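PDB 3QYY: response regulator from Xanthomonas campestris pv. campestris, which probably acts, through its GGDEF domain, as a diguanylate cyclase making cyclic di-GMP, and binds that dinucleotide in this domain. Local coordinates for residues D14-A19 against R67-L72; F46-D51 against F94-H99; M50-P55 against P125-A130. All blocks are in the same frame, centred on the assembly; numbering follows the deposited sequence.

Contact 1: D14-A19 against R67-L72; sequences DPLTEA and RVLVRL. With C2E (9,9'-[(2R,3R,3aS,5S,7aR,9R,10R,10aS,12S,14aR)-3,5,10,12-tetrahydroxy-5,12-dioxidooctahydro-2H,7H-difuro[3,2-d:3',2'-j][1,3,7,9,2,8]tetraoxadiphosphacyclododecine-2,9-diyl]bis(2-amino-1,9-dihydro-6H-purin-6-one)), chain F.
The methyl CG2 of T17 rests on helix 62-77 at L69, 3.8 Å from L69 CB, and a neighbouring touch joins L16 to V70, whose CG2 comes within 3.6 Å of the backbone O of L16. L16 CD2 and L69 CD1 meet at 4.2 Å. These two leucines also line the nucleotide pocket: L69 CD1 lies 3.5 Å from C61 of a cyclic di-GMP guanine, and L16 CD2 stands near the O61 bound to that carbon. No direct hydrogen bond spans the segments. A water does so instead, donating to T17 O and to V70 O.

One shell out, D14 shapes the turn. Its OD1 takes the T17 hydroxyl OG1 at 2.7 Å through the anti lone pair and the T17 amide from 48° above the carboxylate plane, the latter an Asx motif. With chi1 at 66°, OG1 sits between backbone N and carbonyl carbon, directed at D14, while CG2 is turned to the helix. R88, a ligand-binding residue, forms a salt bridge with D14 OD1 and packs on L16, T17 and L69. The turn, which follows helix 7-12 and precedes helix 22-38, thus rests against both helix 62-77 and, through R88, strand 85-90.

Contact 2: F46-D51 against F94-H99; sequences FVLDMD and FLIGVH. With MG (magnesium ion), chain I.
F46 and L48 pair with I96 and F94 through four backbone hydrogen bonds, in two antiparallel hydrogen-bonded pairs on either side of the non-hydrogen-bonded pair V47-L95. The shortest runs from L48 N to F94 O, 2.7 Å and nearly straight at 171°. L95 CA makes a CA-H...O contact with F46 O at 3.2 Å.

Packing is dense on the face that carries F46, L48, F94 and I96. L48 CD1 meets I96 CD1 at 3.8 Å. The F46 ring, with CG anti to the carbonyl carbon (chi1 -62°), puts its edge beside I96 O and brings CE1 to 3.9 Å from V98 CG2; L109 and W112 of helix 102-116 cover this side. On the other face V47 and L95 lie side by side, CG2 to CD2 3.6 Å.

Beyond L48 backbone pairing continues through M50 and D92, but the D49 side chain turns to magnesium, binding by OD2 at 2.0 Å. This is the hydrated end: three waters occupy shell positions, one donating to D49 OD1, another to M50 O. D92 also binds it, and K156 salt-bridges D49 OD1. D92 and F94 belong to the GGDEF signature, G90-F94, at the turn of the beta-hairpin 85-90/93-98 beside this metal-binding central strand.

Contact 3: M50-P55 against P125-A130; sequences MDNLKP and PLHVSA. With C2E (9,9'-[(2R,3R,3aS,5S,7aR,9R,10R,10aS,12S,14aR)-3,5,10,12-tetrahydroxy-5,12-dioxidooctahydro-2H,7H-difuro[3,2-d:3',2'-j][1,3,7,9,2,8]tetraoxadiphosphacyclododecine-2,9-diyl]bis(2-amino-1,9-dihydro-6H-purin-6-one)), chain F.
S129 OG donates to the syn lone pair of D51 OD2 at 2.8 Å. The same carboxylate oxygen has a stronger partner in K156, a salt bridge, while D51 OD1 accepts the R161 amide, so three groups fix its plane. Alongside, D51 N donates to H127 O at 2.8 Å.

N52 bridges P125 and H127, the residues flanking L126 in segment 125-130. Its ND2 donates to P125 O at 3.0 Å, close to the amide plane, and its OD1 receives H127 N at 3.0 Å from 43° above that plane. Held at both ends, the amide lies flat over the H127 imidazole, the planes 3° apart and ND2 3.6 Å above the ring centre. With CG between the backbone N and the carbonyl carbon (chi1 68°), the amide is carried across the ring.

Next to these bonds the packing is apolar. M50, bent at chi3, carries CE to 3.6 Å from L126 CD2, and pairs with V128, antiparallel and non-hydrogen-bonded. Farther along, L53 CD2 touches the ligand sugar, and K54 NZ hydrogen-bonds O1P of the ligand phosphate and Y145 of the second subunit and forms a salt bridge with D149 of that subunit. The chemistry implies that the link from strand 44-50, which carries the magnesium ligand D49, to the ligand-binding helix is fixed by paired polar groups to 125-130, the approach to and start of strand 128-134.

In the fold
From the N terminus, the turn 14-19 comes first and contact 1 closes a loop on helix 62-77, enclosing helix 22-38, strand 44-50 and helix 53-60. Contact 2 starts within that loop, at 46-51, and ends beyond it at 94-99, so the two cross. Contact 3 leaves from the same place, sharing M50 and D51, and closes a longer loop at 125-130; it too crosses contact 1. Strand 44-50 thus has 93-98 on one flank and 128-134 on the other, the latter also linked by a probable hydrogen bond from S129 N to D49 O. L69 and V68 of the helix pack on M50, joining all three, with L69 also facing the nucleotide.

Contact 1: D14-A19 against R67-L72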
loop_
_atom_site.group_PDB
_atom_site.type_symbol
_atom_site.label_atom_id
_atom_site.label_comp_id
_atom_site.label_asym_id
_atom_site.label_seq_id
_atom_site.Cartn_x
_atom_site.Cartn_y
_atom_site.Cartn_z
ATOM N N ASP B 14 -8.020 10.878 -12.071
ATOM C CA ASP B 14 -8.304 9.471 -11.820
ATOM C C ASP B 14 -9.725 9.199 -12.299
ATOM O O ASP B 14 -10.684 9.753 -11.760
ATOM C CB ASP B 14 -8.217 9.166 -10.323
ATOM C CG ASP B 14 -8.624 7.747 -10.000
ATOM O OD1 ASP B 14 -9.500 7.557 -9.131
ATOM O OD2 ASP B 14 -8.066 6.823 -10.624
ATOM N N PRO B 15 -9.883 8.336 -13.312
ATOM C CA PRO B 15 -11.236 8.055 -13.805
ATOM C C PRO B 15 -12.272 7.626 -12.767
ATOM O O PRO B 15 -13.374 8.168 -12.739
ATOM C CB PRO B 15 -11.004 6.999 -14.892
ATOM C CG PRO B 15 -9.669 6.403 -14.551
ATOM C CD PRO B 15 -8.874 7.579 -14.068
ATOM N N LEU B 16 -11.928 6.673 -11.906
ATOM C CA LEU B 16 -12.882 6.201 -10.904
ATOM C C LEU B 16 -13.428 7.276 -9.963
ATOM O O LEU B 16 -14.643 7.466 -9.867
ATOM C CB LEU B 16 -12.267 5.087 -10.043
ATOM C CG LEU B 16 -13.259 4.411 -9.086
ATOM C CD1 LEU B 16 -14.133 3.449 -9.879
ATOM C CD2 LEU B 16 -12.514 3.651 -7.983
ATOM N N THR B 17 -12.528 7.983 -9.282
ATOM C CA THR B 17 -12.922 8.981 -8.288
ATOM C C THR B 17 -13.054 10.443 -8.706
ATOM O O THR B 17 -13.678 11.227 -7.993
ATOM C CB THR B 17 -11.962 8.945 -7.078
ATOM O OG1 THR B 17 -10.652 9.363 -7.488
ATOM C CG2 THR B 17 -11.874 7.530 -6.515
ATOM N N GLU B 18 -12.456 10.810 -9.830
ATOM C CA GLU B 18 -12.506 12.182 -10.326
ATOM C C GLU B 18 -11.541 13.089 -9.560
ATOM O O GLU B 18 -11.564 14.312 -9.704
ATOM C CB GLU B 18 -13.936 12.727 -10.255
ATOM C CG GLU B 18 -14.245 13.758 -11.320
ATOM C CD GLU B 18 -15.710 13.761 -11.729
ATOM O OE1 GLU B 18 -16.066 14.533 -12.645
ATOM O OE2 GLU B 18 -16.505 12.994 -11.142
ATOM N N ALA B 19 -10.705 12.487 -8.724
ATOM C CA ALA B 19 -9.696 13.251 -8.011
ATOM C C ALA B 19 -8.552 13.251 -9.017
ATOM O O ALA B 19 -8.637 12.576 -10.042
ATOM C CB ALA B 19 -9.276 12.530 -6.739
ATOM N N ARG B 67 -17.374 2.577 -4.431
ATOM C CA ARG B 67 -18.286 3.631 -4.007
ATOM C C ARG B 67 -17.728 4.371 -2.790
ATOM O O ARG B 67 -17.936 5.574 -2.649
ATOM C CB ARG B 67 -19.674 3.041 -3.706
ATOM C CG ARG B 67 -20.781 4.080 -3.475
ATOM C CD ARG B 67 -20.953 5.041 -4.665
ATOM N NE ARG B 67 -21.486 4.414 -5.879
ATOM C CZ ARG B 67 -22.732 3.961 -6.010
ATOM N NH1 ARG B 67 -23.589 4.059 -4.998
ATOM N NH2 ARG B 67 -23.129 3.424 -7.157
ATOM N N VAL B 68 -17.021 3.657 -1.914
ATOM C CA VAL B 68 -16.426 4.291 -0.739
ATOM C C VAL B 68 -15.392 5.326 -1.187
ATOM O O VAL B 68 -15.365 6.445 -0.678
ATOM C CB VAL B 68 -15.714 3.268 0.182
ATOM C CG1 VAL B 68 -15.070 3.991 1.354
ATOM C CG2 VAL B 68 -16.708 2.235 0.691
ATOM N N LEU B 69 -14.541 4.950 -2.138
ATOM C CA LEU B 69 -13.517 5.866 -2.639
ATOM C C LEU B 69 -14.156 7.048 -3.359
ATOM O O LEU B 69 -13.673 8.178 -3.272
ATOM C CB LEU B 69 -12.569 5.138 -3.592
ATOM C CG LEU B 69 -11.685 4.052 -2.971
ATOM C CD1 LEU B 69 -10.930 3.329 -4.075
ATOM C CD2 LEU B 69 -10.714 4.669 -1.981
ATOM N N VAL B 70 -15.243 6.782 -4.078
ATOM C CA VAL B 70 -15.948 7.834 -4.793
ATOM C C VAL B 70 -16.554 8.841 -3.814
ATOM O O VAL B 70 -16.447 10.050 -4.023
ATOM C CB VAL B 70 -17.063 7.249 -5.692
ATOM C CG1 VAL B 70 -17.954 8.368 -6.224
ATOM C CG2 VAL B 70 -16.435 6.496 -6.857
ATOM N N ARG B 71 -17.168 8.344 -2.743
ATOM C CA ARG B 71 -17.781 9.220 -1.745
ATOM C C ARG B 71 -16.729 10.043 -1.005
ATOM O O ARG B 71 -16.961 11.208 -0.674
ATOM C CB ARG B 71 -18.596 8.407 -0.730
ATOM C CG ARG B 71 -17.758 7.541 0.194
ATOM C CD ARG B 71 -18.562 6.967 1.362
ATOM N NE ARG B 71 -19.054 8.007 2.265
ATOM C CZ ARG B 71 -20.177 8.695 2.082
ATOM N NH1 ARG B 71 -20.944 8.455 1.025
ATOM N NH2 ARG B 71 -20.533 9.629 2.954
ATOM N N LEU B 72 -15.574 9.438 -0.744
ATOM C CA LEU B 72 -14.500 10.137 -0.046
ATOM C C LEU B 72 -14.108 11.393 -0.815
ATOM O O LEU B 72 -14.047 12.487 -0.250
ATOM C CB LEU B 72 -13.282 9.217 0.112
ATOM C CG LEU B 72 -12.029 9.775 0.800
ATOM C CD1 LEU B 72 -11.175 8.625 1.304
ATOM C CD2 LEU B 72 -11.232 10.649 -0.162
HETATM P P1 C2E F . -5.540 -5.338 -1.748
HETATM O O2P C2E F . -6.246 -5.350 -3.080
HETATM O O1P C2E F . -5.362 -6.679 -1.100
HETATM O "O5'" C2E F . -4.103 -4.703 -1.875
HETATM C "C5'" C2E F . -3.265 -4.593 -0.706
HETATM C "C4'" C2E F . -1.977 -3.914 -1.143
HETATM O "O4'" C2E F . -1.319 -4.513 -2.241
HETATM C "C3'" C2E F . -2.208 -2.465 -1.555
HETATM O "O3'" C2E F . -2.280 -1.601 -0.409
HETATM C "C2'" C2E F . -1.040 -2.240 -2.467
HETATM O "O2'" C2E F . 0.068 -1.775 -1.680
HETATM C "C1'" C2E F . -0.724 -3.575 -3.128
HETATM N N9 C2E F . -1.398 -3.660 -4.443
HETATM C C8 C2E F . -2.439 -4.460 -4.773
HETATM N N7 C2E F . -2.801 -4.293 -6.061
HETATM C C5 C2E F . -1.983 -3.379 -6.577
HETATM C C6 C2E F . -1.803 -2.740 -7.905
HETATM O O6 C2E F . -2.547 -3.055 -8.869
HETATM N N1 C2E F . -0.816 -1.821 -8.052
HETATM C C2 C2E F . 0.010 -1.466 -7.028
HETATM N N2 C2E F . 0.972 -0.550 -7.237
HETATM N N3 C2E F . -0.104 -2.019 -5.773
HETATM C C4 C2E F . -1.063 -2.960 -5.505
HETATM P P11 C2E F . -3.295 -0.366 -0.603
HETATM O O21 C2E F . -2.921 0.402 -1.825
HETATM O O11 C2E F . -3.170 0.417 0.656
HETATM O O5A C2E F . -4.773 -0.908 -0.743
HETATM C C5A C2E F . -5.337 -1.648 0.338
HETATM C C4A C2E F . -6.721 -2.112 -0.019
HETATM O O4A C2E F . -7.625 -1.054 -0.444
HETATM C C3A C2E F . -6.732 -3.137 -1.147
HETATM O O3A C2E F . -6.393 -4.463 -0.683
HETATM C C2A C2E F . -8.136 -3.015 -1.648
HETATM O O2A C2E F . -8.963 -3.919 -0.893
HETATM C C1A C2E F . -8.542 -1.567 -1.430
HETATM N N91 C2E F . -8.504 -0.812 -2.714
HETATM C C81 C2E F . -7.475 -0.110 -3.255
HETATM N N71 C2E F . -7.825 0.443 -4.440
HETATM C C51 C2E F . -9.101 0.099 -4.679
HETATM C C61 C2E F . -10.116 0.335 -5.745
HETATM O O61 C2E F . -9.863 1.022 -6.760
HETATM N N11 C2E F . -11.345 -0.219 -5.595
HETATM C C21 C2E F . -11.688 -0.983 -4.508
HETATM N N21 C2E F . -12.937 -1.505 -4.432
HETATM N N31 C2E F . -10.809 -1.234 -3.498
HETATM C C41 C2E F . -9.530 -0.729 -3.533
HETATM O O HOH W 1 -16.051 11.319 -6.797
#

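Contact 2: F46-D51 against F94-H99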
loop_
_atom_site.group_PDB
_atom_site.type_symbol
_atom_site.label_atom_id
_atom_site.label_comp_id
_atom_site.label_asym_id
_atom_site.label_seq_id
_atom_site.Cartn_x
_atom_site.Cartn_y
_atom_site.Cartn_z
ATOM N N PHE B 46 -1.446 17.376 2.759
ATOM C CA PHE B 46 -1.864 16.242 3.572
ATOM C C PHE B 46 -1.699 14.946 2.785
ATOM O O PHE B 46 -1.982 14.897 1.588
ATOM C CB PHE B 46 -3.342 16.332 3.966
ATOM C CG PHE B 46 -3.689 17.525 4.804
ATOM C CD1 PHE B 46 -4.045 18.730 4.206
ATOM C CD2 PHE B 46 -3.688 17.438 6.192
ATOM C CE1 PHE B 46 -4.401 19.833 4.982
ATOM C CE2 PHE B 46 -4.042 18.536 6.980
ATOM C CZ PHE B 46 -4.399 19.734 6.371
ATOM N N VAL B 47 -1.234 13.903 3.464
ATOM C CA VAL B 47 -1.097 12.585 2.851
ATOM C C VAL B 47 -2.036 11.709 3.667
ATOM O O VAL B 47 -1.906 11.637 4.894
ATOM C CB VAL B 47 0.345 12.033 2.951
ATOM C CG1 VAL B 47 0.362 10.536 2.585
ATOM C CG2 VAL B 47 1.259 12.800 2.006
ATOM N N LEU B 48 -2.986 11.061 2.994
ATOM C CA LEU B 48 -3.959 10.211 3.670
ATOM C C LEU B 48 -3.923 8.767 3.179
ATOM O O LEU B 48 -3.728 8.508 1.994
ATOM C CB LEU B 48 -5.374 10.754 3.450
ATOM C CG LEU B 48 -5.600 12.269 3.500
ATOM C CD1 LEU B 48 -7.084 12.549 3.329
ATOM C CD2 LEU B 48 -5.109 12.837 4.808
ATOM N N ASP B 49 -4.127 7.830 4.097
ATOM C CA ASP B 49 -4.152 6.411 3.754
ATOM C C ASP B 49 -5.288 5.774 4.547
ATOM O O ASP B 49 -5.345 5.904 5.771
ATOM C CB ASP B 49 -2.823 5.739 4.120
ATOM C CG ASP B 49 -2.767 4.283 3.687
ATOM O OD1 ASP B 49 -2.237 3.453 4.457
ATOM O OD2 ASP B 49 -3.239 3.973 2.571
ATOM N N MET B 50 -6.201 5.101 3.852
ATOM C CA MET B 50 -7.323 4.460 4.523
ATOM C C MET B 50 -6.851 3.292 5.385
ATOM O O MET B 50 -5.847 2.642 5.076
ATOM C CB MET B 50 -8.356 3.974 3.502
ATOM C CG MET B 50 -9.070 5.098 2.765
ATOM S SD MET B 50 -10.548 4.520 1.918
ATOM C CE MET B 50 -11.698 4.398 3.301
ATOM N N ASP B 51 -7.589 3.036 6.460
ATOM C CA ASP B 51 -7.272 1.963 7.406
ATOM C C ASP B 51 -8.178 0.738 7.267
ATOM O O ASP B 51 -7.756 -0.382 7.559
ATOM C CB ASP B 51 -7.439 2.451 8.854
ATOM C CG ASP B 51 -6.464 3.544 9.242
ATOM O OD1 ASP B 51 -6.720 4.198 10.280
ATOM O OD2 ASP B 51 -5.449 3.742 8.539
ATOM N N PHE B 94 -4.442 8.996 -0.741
ATOM C CA PHE B 94 -4.770 10.290 -1.342
ATOM C C PHE B 94 -3.926 11.439 -0.796
ATOM O O PHE B 94 -3.374 11.355 0.300
ATOM C CB PHE B 94 -6.243 10.631 -1.075
ATOM C CG PHE B 94 -7.216 9.688 -1.721
ATOM C CD1 PHE B 94 -7.764 9.984 -2.965
ATOM C CD2 PHE B 94 -7.561 8.491 -1.100
ATOM C CE1 PHE B 94 -8.642 9.099 -3.587
ATOM C CE2 PHE B 94 -8.438 7.595 -1.714
ATOM C CZ PHE B 94 -8.979 7.903 -2.962
ATOM N N LEU B 95 -3.841 12.510 -1.579
ATOM C CA LEU B 95 -3.132 13.719 -1.176
ATOM C C LEU B 95 -4.132 14.863 -1.291
ATOM O O LEU B 95 -4.947 14.893 -2.216
ATOM C CB LEU B 95 -1.951 14.036 -2.102
ATOM C CG LEU B 95 -0.797 13.055 -2.340
ATOM C CD1 LEU B 95 0.440 13.873 -2.714
ATOM C CD2 LEU B 95 -0.523 12.212 -1.123
ATOM N N ILE B 96 -4.073 15.799 -0.352
ATOM C CA ILE B 96 -4.951 16.955 -0.383
ATOM C C ILE B 96 -4.097 18.201 -0.188
ATOM O O ILE B 96 -3.280 18.269 0.737
ATOM C CB ILE B 96 -6.040 16.892 0.725
ATOM C CG1 ILE B 96 -7.004 15.728 0.446
ATOM C CG2 ILE B 96 -6.807 18.211 0.777
ATOM C CD1 ILE B 96 -8.191 15.641 1.415
ATOM N N GLY B 97 -4.271 19.167 -1.086
ATOM C CA GLY B 97 -3.532 20.411 -0.998
ATOM C C GLY B 97 -4.501 21.515 -0.614
ATOM O O GLY B 97 -5.524 21.706 -1.277
ATOM N N VAL B 98 -4.192 22.232 0.462
ATOM C CA VAL B 98 -5.060 23.310 0.925
ATOM C C VAL B 98 -4.295 24.622 1.032
ATOM O O VAL B 98 -3.325 24.723 1.786
ATOM C CB VAL B 98 -5.665 22.994 2.313
ATOM C CG1 VAL B 98 -6.549 24.154 2.772
ATOM C CG2 VAL B 98 -6.465 21.699 2.256
ATOM N N HIS B 99 -4.727 25.622 0.269
ATOM C CA HIS B 99 -4.084 26.925 0.316
ATOM C C HIS B 99 -4.777 27.804 1.343
ATOM O O HIS B 99 -5.590 28.667 1.002
ATOM C CB HIS B 99 -4.101 27.599 -1.058
ATOM C CG HIS B 99 -3.041 27.094 -1.985
ATOM N ND1 HIS B 99 -3.313 26.261 -3.049
ATOM C CD2 HIS B 99 -1.701 27.285 -1.991
ATOM C CE1 HIS B 99 -2.186 25.964 -3.671
ATOM N NE2 HIS B 99 -1.193 26.572 -3.049
HETATM MG MG MG I . -3.147 2.163 1.617
HETATM O O HOH W 2 -1.388 1.500 2.832
HETATM O O HOH W 3 -4.394 1.215 3.166
HETATM O O HOH W 4 -1.842 3.112 0.374
#

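Contact 3: M50-P55 against P125-A130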
loop_
_atom_site.group_PDB
_atom_site.type_symbol
_atom_site.label_atom_id
_atom_site.label_comp_id
_atom_site.label_asym_id
_atom_site.label_seq_id
_atom_site.Cartn_x
_atom_site.Cartn_y
_atom_site.Cartn_z
ATOM N N MET B 50 -6.201 5.101 3.852
ATOM C CA MET B 50 -7.323 4.460 4.523
ATOM C C MET B 50 -6.851 3.292 5.385
ATOM O O MET B 50 -5.847 2.642 5.076
ATOM C CB MET B 50 -8.356 3.974 3.502
ATOM C CG MET B 50 -9.070 5.098 2.765
ATOM S SD MET B 50 -10.548 4.520 1.918
ATOM C CE MET B 50 -11.698 4.398 3.301
ATOM N N ASP B 51 -7.589 3.036 6.460
ATOM C CA ASP B 51 -7.272 1.963 7.406
ATOM C C ASP B 51 -8.178 0.738 7.267
ATOM O O ASP B 51 -7.756 -0.382 7.559
ATOM C CB ASP B 51 -7.439 2.451 8.854
ATOM C CG ASP B 51 -6.464 3.544 9.242
ATOM O OD1 ASP B 51 -6.720 4.198 10.280
ATOM O OD2 ASP B 51 -5.449 3.742 8.539
ATOM N N ASN B 52 -9.413 0.945 6.819
ATOM C CA ASN B 52 -10.377 -0.161 6.765
ATOM C C ASN B 52 -11.143 -0.426 5.475
ATOM O O ASN B 52 -12.290 -0.871 5.527
ATOM C CB ASN B 52 -11.396 0.048 7.884
ATOM C CG ASN B 52 -12.282 1.261 7.637
ATOM O OD1 ASN B 52 -11.865 2.233 6.997
ATOM N ND2 ASN B 52 -13.509 1.216 8.153
ATOM N N LEU B 53 -10.535 -0.181 4.322
ATOM C CA LEU B 53 -11.244 -0.420 3.071
ATOM C C LEU B 53 -11.358 -1.897 2.701
ATOM O O LEU B 53 -12.379 -2.330 2.174
ATOM C CB LEU B 53 -10.571 0.333 1.923
ATOM C CG LEU B 53 -11.293 0.218 0.573
ATOM C CD1 LEU B 53 -12.749 0.670 0.728
ATOM C CD2 LEU B 53 -10.577 1.067 -0.466
ATOM N N LYS B 54 -10.312 -2.669 2.981
ATOM C CA LYS B 54 -10.305 -4.087 2.640
ATOM C C LYS B 54 -11.491 -4.882 3.191
ATOM O O LYS B 54 -12.146 -5.612 2.452
ATOM C CB LYS B 54 -8.988 -4.718 3.089
ATOM C CG LYS B 54 -8.640 -5.989 2.350
ATOM C CD LYS B 54 -7.156 -6.271 2.483
ATOM C CE LYS B 54 -6.747 -7.430 1.621
ATOM N NZ LYS B 54 -5.272 -7.572 1.628
ATOM N N PRO B 55 -11.780 -4.763 4.496
ATOM C CA PRO B 55 -12.923 -5.524 5.009
ATOM C C PRO B 55 -14.233 -5.168 4.293
ATOM O O PRO B 55 -15.118 -6.011 4.156
ATOM C CB PRO B 55 -12.934 -5.180 6.504
ATOM C CG PRO B 55 -12.218 -3.854 6.573
ATOM C CD PRO B 55 -11.108 -4.020 5.574
ATOM N N PRO B 125 -18.583 3.379 7.666
ATOM C CA PRO B 125 -17.675 4.369 8.256
ATOM C C PRO B 125 -16.247 4.218 7.742
ATOM O O PRO B 125 -15.749 3.103 7.585
ATOM C CB PRO B 125 -17.778 4.078 9.746
ATOM C CG PRO B 125 -17.941 2.593 9.765
ATOM C CD PRO B 125 -18.959 2.361 8.664
ATOM N N LEU B 126 -15.591 5.344 7.483
ATOM C CA LEU B 126 -14.222 5.327 6.988
ATOM C C LEU B 126 -13.224 5.705 8.073
ATOM O O LEU B 126 -13.426 6.672 8.811
ATOM C CB LEU B 126 -14.061 6.288 5.805
ATOM C CG LEU B 126 -14.754 5.975 4.475
ATOM C CD1 LEU B 126 -16.262 6.129 4.614
ATOM C CD2 LEU B 126 -14.227 6.921 3.408
ATOM N N HIS B 127 -12.148 4.931 8.164
ATOM C CA HIS B 127 -11.081 5.173 9.127
ATOM C C HIS B 127 -9.867 5.588 8.306
ATOM O O HIS B 127 -9.490 4.900 7.355
ATOM C CB HIS B 127 -10.798 3.903 9.927
ATOM C CG HIS B 127 -11.972 3.429 10.730
ATOM N ND1 HIS B 127 -11.996 2.207 11.367
ATOM C CD2 HIS B 127 -13.163 4.016 10.997
ATOM C CE1 HIS B 127 -13.151 2.062 11.992
ATOM N NE2 HIS B 127 -13.878 3.145 11.783
ATOM N N VAL B 128 -9.260 6.712 8.671
ATOM C CA VAL B 128 -8.126 7.237 7.919
ATOM C C VAL B 128 -6.934 7.696 8.752
ATOM O O VAL B 128 -7.097 8.299 9.816
ATOM C CB VAL B 128 -8.581 8.440 7.053
ATOM C CG1 VAL B 128 -7.400 9.019 6.277
ATOM C CG2 VAL B 128 -9.690 8.007 6.111
ATOM N N SER B 129 -5.736 7.405 8.248
ATOM C CA SER B 129 -4.491 7.822 8.881
ATOM C C SER B 129 -4.008 9.002 8.045
ATOM O O SER B 129 -3.899 8.892 6.822
ATOM C CB SER B 129 -3.452 6.699 8.838
ATOM O OG SER B 129 -3.792 5.655 9.732
ATOM N N ALA B 130 -3.720 10.127 8.692
ATOM C CA ALA B 130 -3.284 11.310 7.963
ATOM C C ALA B 130 -2.047 11.991 8.528
ATOM O O ALA B 130 -1.792 11.951 9.735
ATOM C CB ALA B 130 -4.433 12.313 7.889
HETATM P P1 C2E F . -5.540 -5.338 -1.748
HETATM O O2P C2E F . -6.246 -5.350 -3.080
HETATM O O1P C2E F . -5.362 -6.679 -1.100
HETATM O "O5'" C2E F . -4.103 -4.703 -1.875
HETATM C "C5'" C2E F . -3.265 -4.593 -0.706
HETATM C "C4'" C2E F . -1.977 -3.914 -1.143
HETATM O "O4'" C2E F . -1.319 -4.513 -2.241
HETATM C "C3'" C2E F . -2.208 -2.465 -1.555
HETATM O "O3'" C2E F . -2.280 -1.601 -0.409
HETATM C "C2'" C2E F . -1.040 -2.240 -2.467
HETATM O "O2'" C2E F . 0.068 -1.775 -1.680
HETATM C "C1'" C2E F . -0.724 -3.575 -3.128
HETATM N N9 C2E F . -1.398 -3.660 -4.443
HETATM C C8 C2E F . -2.439 -4.460 -4.773
HETATM N N7 C2E F . -2.801 -4.293 -6.061
HETATM C C5 C2E F . -1.983 -3.379 -6.577
HETATM C C6 C2E F . -1.803 -2.740 -7.905
HETATM O O6 C2E F . -2.547 -3.055 -8.869
HETATM N N1 C2E F . -0.816 -1.821 -8.052
HETATM C C2 C2E F . 0.010 -1.466 -7.028
HETATM N N2 C2E F . 0.972 -0.550 -7.237
HETATM N N3 C2E F . -0.104 -2.019 -5.773
HETATM C C4 C2E F . -1.063 -2.960 -5.505
HETATM P P11 C2E F . -3.295 -0.366 -0.603
HETATM O O21 C2E F . -2.921 0.402 -1.825
HETATM O O11 C2E F . -3.170 0.417 0.656
HETATM O O5A C2E F . -4.773 -0.908 -0.743
HETATM C C5A C2E F . -5.337 -1.648 0.338
HETATM C C4A C2E F . -6.721 -2.112 -0.019
HETATM O O4A C2E F . -7.625 -1.054 -0.444
HETATM C C3A C2E F . -6.732 -3.137 -1.147
HETATM O O3A C2E F . -6.393 -4.463 -0.683
HETATM C C2A C2E F . -8.136 -3.015 -1.648
HETATM O O2A C2E F . -8.963 -3.919 -0.893
HETATM C C1A C2E F . -8.542 -1.567 -1.430
HETATM N N91 C2E F . -8.504 -0.812 -2.714
HETATM C C81 C2E F . -7.475 -0.110 -3.255
HETATM N N71 C2E F . -7.825 0.443 -4.440
HETATM C C51 C2E F . -9.101 0.099 -4.679
HETATM C C61 C2E F . -10.116 0.335 -5.745
HETATM O O61 C2E F . -9.863 1.022 -6.760
HETATM N N11 C2E F . -11.345 -0.219 -5.595
HETATM C C21 C2E F . -11.688 -0.983 -4.508
HETATM N N21 C2E F . -12.937 -1.505 -4.432
HETATM N N31 C2E F . -10.809 -1.234 -3.498
HETATM C C41 C2E F . -9.530 -0.729 -3.533
#